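Local coordinates for ABC transporter, substrate-binding protein (PDB 5G60) that binds short- and long-chain fructooligosaccharides, preferring tetrasaccharides and larger, and delivers them to the FusABC-MsmK ABC importer of Streptococcus pneumoniae, at residues Ser12-Lys17 / Leu374-Glu379; Asn20-Leu25 / Thr378-Pro383. All coordinates share one frame; numbering follows the deposited sequence.

Interaction 1. Residues Ser12-Lys17 / Leu374-Glu379. With FRU (beta-D-fructofuranose), chain E; FRU (beta-D-fructofuranose), chain B; FRU (beta-D-fructofuranose), chain C.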
ATOM      1  N   SER A  12     -10.121  -8.699   6.774  1.00 26.36           N
ATOM      2  CA  SER A  12      -9.987  -9.577   5.635  1.00 29.05           C
ATOM      3  C   SER A  12     -11.116 -10.581   5.633  1.00 29.53           C
ATOM      4  O   SER A  12     -11.458 -11.082   6.694  1.00 28.51           O
ATOM      5  CB  SER A  12      -8.659 -10.351   5.710  1.00 29.32           C
ATOM      6  OG  SER A  12      -8.707 -11.510   4.857  1.00 32.45           O
ATOM      7  N   PRO A  13     -11.618 -10.960   4.430  1.00 32.83           N
ATOM      8  CA  PRO A  13     -12.569 -12.074   4.310  1.00 33.23           C
ATOM      9  C   PRO A  13     -12.050 -13.411   4.822  1.00 32.49           C
ATOM     10  O   PRO A  13     -12.853 -14.299   5.061  1.00 33.64           O
ATOM     11  CB  PRO A  13     -12.809 -12.190   2.801  1.00 35.50           C
ATOM     12  CG  PRO A  13     -12.170 -11.014   2.172  1.00 31.66           C
ATOM     13  CD  PRO A  13     -11.176 -10.477   3.112  1.00 31.95           C
ATOM     14  N   LEU A  14     -10.739 -13.574   4.947  1.00 28.64           N
ATOM     15  CA  LEU A  14     -10.207 -14.755   5.563  1.00 30.63           C
ATOM     16  C   LEU A  14     -10.336 -14.805   7.096  1.00 32.00           C
ATOM     17  O   LEU A  14     -10.102 -15.847   7.685  1.00 33.62           O
ATOM     18  CB  LEU A  14      -8.737 -14.949   5.181  1.00 32.60           C
ATOM     19  CG  LEU A  14      -8.410 -15.065   3.695  1.00 32.53           C
ATOM     20  CD1 LEU A  14      -7.087 -15.777   3.532  1.00 35.91           C
ATOM     21  CD2 LEU A  14      -9.486 -15.797   2.938  1.00 36.51           C
ATOM     22  N   SER A  15     -10.661 -13.699   7.733  1.00 32.22           N
ATOM     23  CA  SER A  15     -10.676 -13.621   9.173  1.00 31.57           C
ATOM     24  C   SER A  15     -12.107 -13.918   9.640  1.00 32.02           C
ATOM     25  O   SER A  15     -13.003 -13.844   8.812  1.00 28.06           O
ATOM     26  CB  SER A  15     -10.251 -12.211   9.605  1.00 30.95           C
ATOM     27  OG  SER A  15     -11.241 -11.235   9.399  1.00 30.27           O
ATOM     28  N   PRO A  16     -12.318 -14.203  10.957  1.00 29.68           N
ATOM     29  CA  PRO A  16     -13.686 -14.514  11.441  1.00 32.71           C
ATOM     30  C   PRO A  16     -14.636 -13.347  11.271  1.00 31.31           C
ATOM     31  O   PRO A  16     -14.203 -12.193  11.463  1.00 30.17           O
ATOM     32  CB  PRO A  16     -13.499 -14.837  12.944  1.00 31.65           C
ATOM     33  CG  PRO A  16     -12.051 -15.112  13.114  1.00 32.57           C
ATOM     34  CD  PRO A  16     -11.314 -14.356  12.027  1.00 30.22           C
ATOM     35  N   LYS A  17     -15.884 -13.643  10.882  1.00 29.19           N
ATOM     36  CA  LYS A  17     -16.926 -12.620  10.712  1.00 29.22           C
ATOM     37  C   LYS A  17     -17.136 -11.779  11.974  1.00 31.46           C
ATOM     38  O   LYS A  17     -17.465 -10.583  11.889  1.00 29.35           O
ATOM     39  CB  LYS A  17     -18.276 -13.183  10.252  1.00 28.32           C
ATOM     40  N   LEU A 374      -1.609 -15.851   6.814  1.00 32.68           N
ATOM     41  CA  LEU A 374      -1.754 -15.963   8.280  1.00 31.01           C
ATOM     42  C   LEU A 374      -2.012 -14.615   8.998  1.00 31.77           C
ATOM     43  O   LEU A 374      -2.787 -14.506   9.980  1.00 33.40           O
ATOM     44  CB  LEU A 374      -0.501 -16.577   8.852  1.00 32.34           C
ATOM     45  CG  LEU A 374      -0.508 -16.854  10.365  1.00 33.38           C
ATOM     46  CD1 LEU A 374      -1.740 -17.643  10.787  1.00 34.16           C
ATOM     47  CD2 LEU A 374       0.759 -17.590  10.783  1.00 35.81           C
ATOM     48  N   ARG A 375      -1.341 -13.582   8.492  1.00 34.26           N
ATOM     49  CA  ARG A 375      -1.462 -12.227   9.011  1.00 29.00           C
ATOM     50  C   ARG A 375      -2.897 -11.737   8.954  1.00 27.04           C
ATOM     51  O   ARG A 375      -3.470 -11.341   9.975  1.00 28.63           O
ATOM     52  CB  ARG A 375      -0.509 -11.273   8.219  1.00 30.14           C
ATOM     53  CG  ARG A 375      -0.572  -9.843   8.720  1.00 28.51           C
ATOM     54  CD  ARG A 375       0.380  -8.896   8.059  1.00 27.84           C
ATOM     55  NE  ARG A 375       0.181  -7.578   8.654  1.00 30.54           N
ATOM     56  CZ  ARG A 375       0.837  -6.465   8.309  1.00 28.28           C
ATOM     57  NH1 ARG A 375       1.737  -6.488   7.342  1.00 26.71           N
ATOM     58  NH2 ARG A 375       0.594  -5.332   8.964  1.00 28.64           N
ATOM     59  N   GLN A 376      -3.494 -11.797   7.772  1.00 27.26           N
ATOM     60  CA  GLN A 376      -4.836 -11.304   7.597  1.00 28.93           C
ATOM     61  C   GLN A 376      -5.902 -12.047   8.418  1.00 28.72           C
ATOM     62  O   GLN A 376      -6.938 -11.466   8.761  1.00 28.05           O
ATOM     63  CB  GLN A 376      -5.181 -11.119   6.110  1.00 31.71           C
ATOM     64  CG  GLN A 376      -5.409 -12.358   5.327  1.00 29.42           C
ATOM     65  CD  GLN A 376      -5.598 -12.043   3.856  1.00 29.26           C
ATOM     66  OE1 GLN A 376      -6.683 -11.764   3.433  1.00 28.41           O
ATOM     67  NE2 GLN A 376      -4.542 -12.164   3.068  1.00 32.45           N
ATOM     68  N   LYS A 377      -5.613 -13.292   8.772  1.00 30.92           N
ATOM     69  CA  LYS A 377      -6.431 -14.061   9.722  1.00 33.63           C
ATOM     70  C   LYS A 377      -6.272 -13.620  11.183  1.00 31.36           C
ATOM     71  O   LYS A 377      -7.234 -13.630  11.931  1.00 32.77           O
ATOM     72  CB  LYS A 377      -6.113 -15.569   9.594  1.00 36.07           C
ATOM     73  CG  LYS A 377      -6.502 -16.177   8.263  1.00 37.20           C
ATOM     74  CD  LYS A 377      -6.023 -17.605   8.204  1.00 41.67           C
ATOM     75  CE  LYS A 377      -6.400 -18.243   6.883  1.00 46.83           C
ATOM     76  NZ  LYS A 377      -5.636 -19.500   6.614  1.00 49.99           N
ATOM     77  N   THR A 378      -5.072 -13.212  11.573  1.00 32.99           N
ATOM     78  CA  THR A 378      -4.734 -13.027  12.980  1.00 33.00           C
ATOM     79  C   THR A 378      -4.430 -11.590  13.425  1.00 33.00           C
ATOM     80  O   THR A 378      -4.473 -11.307  14.611  1.00 29.96           O
ATOM     81  CB  THR A 378      -3.599 -13.995  13.378  1.00 37.30           C
ATOM     82  OG1 THR A 378      -2.440 -13.784  12.573  1.00 33.59           O
ATOM     83  CG2 THR A 378      -4.076 -15.464  13.162  1.00 38.33           C
ATOM     84  N   GLU A 379      -4.186 -10.676  12.485  1.00 29.67           N
ATOM     85  CA  GLU A 379      -3.987  -9.282  12.810  1.00 26.86           C
ATOM     86  C   GLU A 379      -5.315  -8.633  13.168  1.00 27.55           C
ATOM     87  O   GLU A 379      -6.396  -9.196  12.941  1.00 26.84           O
ATOM     88  CB  GLU A 379      -3.336  -8.521  11.618  1.00 28.76           C
ATOM     89  CG  GLU A 379      -4.311  -8.245  10.452  1.00 27.29           C
ATOM     90  CD  GLU A 379      -3.673  -7.689   9.177  1.00 28.25           C
ATOM     91  OE1 GLU A 379      -2.653  -6.924   9.202  1.00 26.40           O
ATOM     92  OE2 GLU A 379      -4.266  -8.037   8.120  1.00 28.52           O
TER
HETATM   93  C1  FRU E   2      -0.051  -5.289   4.271  1.00 23.21           C
HETATM   94  C2  FRU E   2      -1.485  -5.813   4.445  1.00 24.90           C
HETATM   95  C3  FRU E   2      -1.734  -6.546   5.800  1.00 26.29           C
HETATM   96  C4  FRU E   2      -2.680  -7.697   5.417  1.00 27.76           C
HETATM   97  C5  FRU E   2      -2.152  -7.992   3.993  1.00 30.00           C
HETATM   98  C6  FRU E   2      -3.128  -8.742   3.094  1.00 30.43           C
HETATM   99  O1  FRU E   2       0.850  -6.391   4.450  1.00 23.58           O
HETATM  100  O2  FRU E   2      -2.466  -4.831   4.306  1.00 23.18           O
HETATM  101  O3  FRU E   2      -2.278  -5.731   6.871  1.00 24.47           O
HETATM  102  O4  FRU E   2      -2.646  -8.830   6.331  1.00 24.62           O
HETATM  103  O5  FRU E   2      -1.742  -6.739   3.397  1.00 25.85           O
HETATM  104  O6  FRU E   2      -4.186  -7.846   2.850  1.00 32.57           O
HETATM  105  C1  FRU B   3       2.915  -5.219   3.877  1.00 26.75           C
HETATM  106  C2  FRU B   3       1.994  -6.412   3.604  1.00 25.41           C
HETATM  107  C3  FRU B   3       2.676  -7.723   3.820  1.00 24.06           C
HETATM  108  C4  FRU B   3       1.995  -8.636   2.828  1.00 24.57           C
HETATM  109  C5  FRU B   3       1.736  -7.716   1.645  1.00 26.55           C
HETATM  110  C6  FRU B   3       0.402  -8.078   0.994  1.00 28.57           C
HETATM  111  O1  FRU B   3       3.329  -5.079   5.234  1.00 24.29           O
HETATM  112  O3  FRU B   3       2.422  -8.102   5.161  1.00 22.59           O
HETATM  113  O4  FRU B   3       2.815  -9.706   2.428  1.00 21.95           O
HETATM  114  O5  FRU B   3       1.673  -6.403   2.201  1.00 25.72           O
HETATM  115  O6  FRU B   3       0.014  -7.031   0.107  1.00 33.89           O
HETATM  116  C1  FRU C   4       4.540  -2.958   5.053  1.00 20.49           C
HETATM  117  C2  FRU C   4       4.585  -4.423   5.439  1.00 22.21           C
HETATM  118  C3  FRU C   4       5.009  -4.694   6.872  1.00 22.43           C
HETATM  119  C4  FRU C   4       5.585  -6.060   6.750  1.00 23.67           C
HETATM  120  C5  FRU C   4       6.342  -5.915   5.450  1.00 23.90           C
HETATM  121  C6  FRU C   4       6.557  -7.223   4.693  1.00 23.33           C
HETATM  122  O1  FRU C   4       3.597  -2.269   5.858  1.00 19.06           O
HETATM  123  O3  FRU C   4       3.925  -4.697   7.784  1.00 21.02           O
HETATM  124  O4  FRU C   4       6.439  -6.435   7.845  1.00 23.87           O
HETATM  125  O5  FRU C   4       5.583  -5.010   4.661  1.00 25.28           O
HETATM  126  O6  FRU C   4       7.243  -6.950   3.478  1.00 22.87           O
HETATM  127  O   HOH W   1      -8.226  -9.249   9.239  1.00 23.61           O
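The carboxamide of Gln376 meets Ser12 through OE1, while the guanidinium of Arg375, one residue back, lies among sugars: O3 of FRU (chain E) sits over one face, 3.3 Å above the guanidinium plane and displaced from its centre, and O1 of FRU (chain B) and C2 of FRU (chain C) lie in plane at its edge. Arg375 NH1 donates to both the chain B and chain C residues. Glu379, salt-bridged to Arg375 NE, takes the O3 and O4 hydroxyls of FRU (chain E), one on each carboxylate oxygen. Arg375 and Glu379 belong to the substrate-binding site, as do Asn274 and Trp340.

Gln376 sends CG between its backbone N and carbonyl carbon (chi1 73°) and extends beyond, bringing OE1 within a very short 2.5 Å of the donor Ser12 OG. That hydroxyl also accepts from Leu14 N at 2.9 Å, an ST turn, and Leu14 CG packs 3.7 Å from Gln376 OE1. A water links Ser12 N to Gln376 O. Leu14 also reaches the Lys377 chain, its CB lying 4.0 Å from Lys377 CG. The type I turn Ser12-Ser15, leading from strand 5-10 toward helix 23-32, thus rests on the last turn of helix 371-378.

Interaction 2. Residues Asn20-Leu25 / Thr378-Pro383. With FRU (beta-D-fructofuranose), chain E.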
ATOM      1  N   ASN A  20     -14.229 -10.731  17.506  1.00 32.80           N
ATOM      2  CA  ASN A  20     -14.005 -11.328  18.856  1.00 33.68           C
ATOM      3  C   ASN A  20     -13.570 -12.779  18.833  1.00 34.11           C
ATOM      4  O   ASN A  20     -13.015 -13.261  19.800  1.00 35.73           O
ATOM      5  CB  ASN A  20     -15.229 -11.105  19.734  1.00 31.92           C
ATOM      6  CG  ASN A  20     -15.407  -9.633  20.087  1.00 33.04           C
ATOM      7  OD1 ASN A  20     -14.410  -8.931  20.305  1.00 36.48           O
ATOM      8  ND2 ASN A  20     -16.656  -9.156  20.155  1.00 29.74           N
ATOM      9  N   GLU A  21     -13.719 -13.449  17.701  1.00 34.75           N
ATOM     10  CA  GLU A  21     -13.098 -14.745  17.557  1.00 35.80           C
ATOM     11  C   GLU A  21     -11.596 -14.716  17.419  1.00 37.37           C
ATOM     12  O   GLU A  21     -10.977 -15.754  17.596  1.00 36.94           O
ATOM     13  CB  GLU A  21     -13.718 -15.515  16.394  1.00 34.99           C
ATOM     14  CG  GLU A  21     -15.167 -15.865  16.656  1.00 37.97           C
ATOM     15  CD  GLU A  21     -15.314 -16.803  17.852  1.00 37.83           C
ATOM     16  OE1 GLU A  21     -14.647 -17.841  17.852  1.00 35.58           O
ATOM     17  OE2 GLU A  21     -16.066 -16.481  18.783  1.00 33.38           O
ATOM     18  N   LYS A  22     -11.022 -13.559  17.081  1.00 32.32           N
ATOM     19  CA  LYS A  22      -9.601 -13.394  17.078  1.00 30.94           C
ATOM     20  C   LYS A  22      -8.996 -13.486  18.500  1.00 30.27           C
ATOM     21  O   LYS A  22      -9.465 -12.860  19.454  1.00 32.77           O
ATOM     22  CB  LYS A  22      -9.232 -12.058  16.427  1.00 32.64           C
ATOM     23  CG  LYS A  22      -9.625 -11.944  14.937  1.00 35.26           C
ATOM     24  CD  LYS A  22      -8.980 -10.716  14.246  1.00 30.63           C
ATOM     25  CE  LYS A  22      -9.170 -10.787  12.730  1.00 31.76           C
ATOM     26  NZ  LYS A  22      -8.901  -9.507  12.002  1.00 27.65           N
ATOM     27  N   LEU A  23      -7.945 -14.277  18.619  1.00 29.58           N
ATOM     28  CA  LEU A  23      -7.326 -14.532  19.883  1.00 32.38           C
ATOM     29  C   LEU A  23      -6.870 -13.265  20.552  1.00 36.96           C
ATOM     30  O   LEU A  23      -7.041 -13.095  21.774  1.00 38.33           O
ATOM     31  CB  LEU A  23      -6.133 -15.425  19.670  1.00 35.34           C
ATOM     32  CG  LEU A  23      -5.343 -15.802  20.911  1.00 35.39           C
ATOM     33  CD1 LEU A  23      -6.258 -16.320  22.008  1.00 37.88           C
ATOM     34  CD2 LEU A  23      -4.337 -16.834  20.476  1.00 35.35           C
ATOM     35  N   ILE A  24      -6.283 -12.371  19.749  1.00 34.41           N
ATOM     36  CA  ILE A  24      -5.863 -11.087  20.249  1.00 34.27           C
ATOM     37  C   ILE A  24      -6.998 -10.361  20.961  1.00 33.48           C
ATOM     38  O   ILE A  24      -6.796  -9.765  22.035  1.00 35.80           O
ATOM     39  CB  ILE A  24      -5.278 -10.196  19.109  1.00 37.29           C
ATOM     40  CG1 ILE A  24      -3.839 -10.601  18.803  1.00 39.85           C
ATOM     41  CG2 ILE A  24      -5.328  -8.718  19.488  1.00 38.00           C
ATOM     42  CD1 ILE A  24      -3.248  -9.860  17.623  1.00 47.94           C
ATOM     43  N   LEU A  25      -8.167 -10.329  20.349  1.00 31.73           N
ATOM     44  CA  LEU A  25      -9.255  -9.525  20.923  1.00 33.69           C
ATOM     45  C   LEU A  25      -9.863 -10.186  22.165  1.00 33.45           C
ATOM     46  O   LEU A  25     -10.402  -9.508  23.020  1.00 36.16           O
ATOM     47  CB  LEU A  25     -10.306  -9.209  19.866  1.00 32.77           C
ATOM     48  CG  LEU A  25      -9.760  -8.317  18.732  1.00 33.61           C
ATOM     49  CD1 LEU A  25     -10.810  -8.172  17.629  1.00 34.45           C
ATOM     50  CD2 LEU A  25      -9.332  -6.951  19.288  1.00 31.99           C
ATOM     51  N   THR A 378      -5.072 -13.212  11.573  1.00 32.99           N
ATOM     52  CA  THR A 378      -4.734 -13.027  12.980  1.00 33.00           C
ATOM     53  C   THR A 378      -4.430 -11.590  13.425  1.00 33.00           C
ATOM     54  O   THR A 378      -4.473 -11.307  14.611  1.00 29.96           O
ATOM     55  CB  THR A 378      -3.599 -13.995  13.378  1.00 37.30           C
ATOM     56  OG1 THR A 378      -2.440 -13.784  12.573  1.00 33.59           O
ATOM     57  CG2 THR A 378      -4.076 -15.464  13.162  1.00 38.33           C
ATOM     58  N   GLU A 379      -4.186 -10.676  12.485  1.00 29.67           N
ATOM     59  CA  GLU A 379      -3.987  -9.282  12.810  1.00 26.86           C
ATOM     60  C   GLU A 379      -5.315  -8.633  13.168  1.00 27.55           C
ATOM     61  O   GLU A 379      -6.396  -9.196  12.941  1.00 26.84           O
ATOM     62  CB  GLU A 379      -3.336  -8.521  11.618  1.00 28.76           C
ATOM     63  CG  GLU A 379      -4.311  -8.245  10.452  1.00 27.29           C
ATOM     64  CD  GLU A 379      -3.673  -7.689   9.177  1.00 28.25           C
ATOM     65  OE1 GLU A 379      -2.653  -6.924   9.202  1.00 26.40           O
ATOM     66  OE2 GLU A 379      -4.266  -8.037   8.120  1.00 28.52           O
ATOM     67  N   VAL A 380      -5.209  -7.436  13.723  1.00 26.12           N
ATOM     68  CA  VAL A 380      -6.347  -6.590  14.035  1.00 29.92           C
ATOM     69  C   VAL A 380      -6.381  -5.261  13.230  1.00 27.19           C
ATOM     70  O   VAL A 380      -7.459  -4.678  13.056  1.00 28.92           O
ATOM     71  CB  VAL A 380      -6.368  -6.355  15.577  1.00 32.08           C
ATOM     72  CG1 VAL A 380      -7.067  -5.094  16.006  1.00 33.33           C
ATOM     73  CG2 VAL A 380      -6.998  -7.547  16.273  1.00 35.90           C
ATOM     74  N   GLY A 381      -5.241  -4.779  12.739  1.00 27.33           N
ATOM     75  CA  GLY A 381      -5.177  -3.419  12.202  1.00 25.20           C
ATOM     76  C   GLY A 381      -5.392  -2.387  13.315  1.00 27.25           C
ATOM     77  O   GLY A 381      -4.922  -2.544  14.466  1.00 28.28           O
ATOM     78  N   GLY A 382      -6.110  -1.330  12.969  1.00 24.92           N
ATOM     79  CA  GLY A 382      -6.401  -0.232  13.854  1.00 24.90           C
ATOM     80  C   GLY A 382      -5.185   0.624  14.200  1.00 26.60           C
ATOM     81  O   GLY A 382      -4.089   0.465  13.651  1.00 26.20           O
ATOM     82  N   PRO A 383      -5.357   1.514  15.179  1.00 29.59           N
ATOM     83  CA  PRO A 383      -4.299   2.450  15.563  1.00 27.96           C
ATOM     84  C   PRO A 383      -3.249   1.790  16.399  1.00 28.95           C
ATOM     85  O   PRO A 383      -3.584   1.058  17.315  1.00 33.55           O
ATOM     86  CB  PRO A 383      -5.071   3.499  16.359  1.00 28.74           C
ATOM     87  CG  PRO A 383      -6.186   2.727  16.988  1.00 27.89           C
ATOM     88  CD  PRO A 383      -6.582   1.701  15.978  1.00 27.74           C
TER
HETATM   89  C1  FRU E   2      -0.051  -5.289   4.271  1.00 23.21           C
HETATM   90  C2  FRU E   2      -1.485  -5.813   4.445  1.00 24.90           C
HETATM   91  C3  FRU E   2      -1.734  -6.546   5.800  1.00 26.29           C
HETATM   92  C4  FRU E   2      -2.680  -7.697   5.417  1.00 27.76           C
HETATM   93  C5  FRU E   2      -2.152  -7.992   3.993  1.00 30.00           C
HETATM   94  C6  FRU E   2      -3.128  -8.742   3.094  1.00 30.43           C
HETATM   95  O1  FRU E   2       0.850  -6.391   4.450  1.00 23.58           O
HETATM   96  O2  FRU E   2      -2.466  -4.831   4.306  1.00 23.18           O
HETATM   97  O3  FRU E   2      -2.278  -5.731   6.871  1.00 24.47           O
HETATM   98  O4  FRU E   2      -2.646  -8.830   6.331  1.00 24.62           O
HETATM   99  O5  FRU E   2      -1.742  -6.739   3.397  1.00 25.85           O
HETATM  100  O6  FRU E   2      -4.186  -7.846   2.850  1.00 32.57           O
HETATM  101  O   HOH W   2      -5.815 -12.729  16.550  1.00 26.50           O
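Lys22 places CG anti to its own carbonyl carbon and runs extended from there, which carries NZ across to the backbone of Glu379; Val380, whose chi1 of 155° sets CG1 roughly opposite the backbone N, leaves CG2 beside that N and turned to Ile24 and Leu25. The setting is the two-lobed fold of the bacterial solute-binding proteins, where helix 23-32 begins just after its N-cap residue, Lys22, and the loop following helix 371-378 passes beside it.

The ammonium donates to Glu379 O at 2.7 Å, tilted 17° from the carbonyl plane, with a C=O...NZ angle of 158°. The last carbons of the chain come along too, with Lys22 CE 3.2 Å from the same oxygen. Lys22 NZ stays 6.2 Å from Glu379 OE2, so the link is to the main chain; at most a weak, through-space pull on the sugar-binding carboxylate seems likely. Main chain and side chain of Glu379 thus serve different partners, the one bonded to the residue that precedes helix 23-32, the other facing the ligand.

Beside this bond the contact is apolar. Val380 CG2 touches Ile24 CG2 and Leu25 CG, both at 3.8 Å. Val380 also packs on His63 of strand 61-63, and Ile24 on Gln334, Gln337 and Asn338 of helix 332-340, so the three side chains sit in a buried junction of several elements. At its margin Ile24 CD1 lies 3.6 Å from Thr378 O, an oxygen that accepts at 2.8 Å from a water, which in turn takes the N-H of Ile24 N at 3.3 Å.

How the interactions relate
From the N terminus the chain leaves strand 5-10, passes 12-17, then enters helix 23-32 through 20-25. After some 350 further residues it returns as helix 371-378 and its exit loop. Interaction 1 closes the loop from 12-17 to 374-379, and interaction 2 the one from 20-25 to 378-383; because the partners come in the same order, the two closures cross rather than nest. Thr378 and Glu379 belong to both. The two contacts also meet directly, with Pro16 CB 3.5 Å from Glu21 CB and Ser15 CB 3.6 Å from Lys22 CE. Together they tie the link between strand 5-10 and helix 23-32 to the sugar-binding end of helix 371-378.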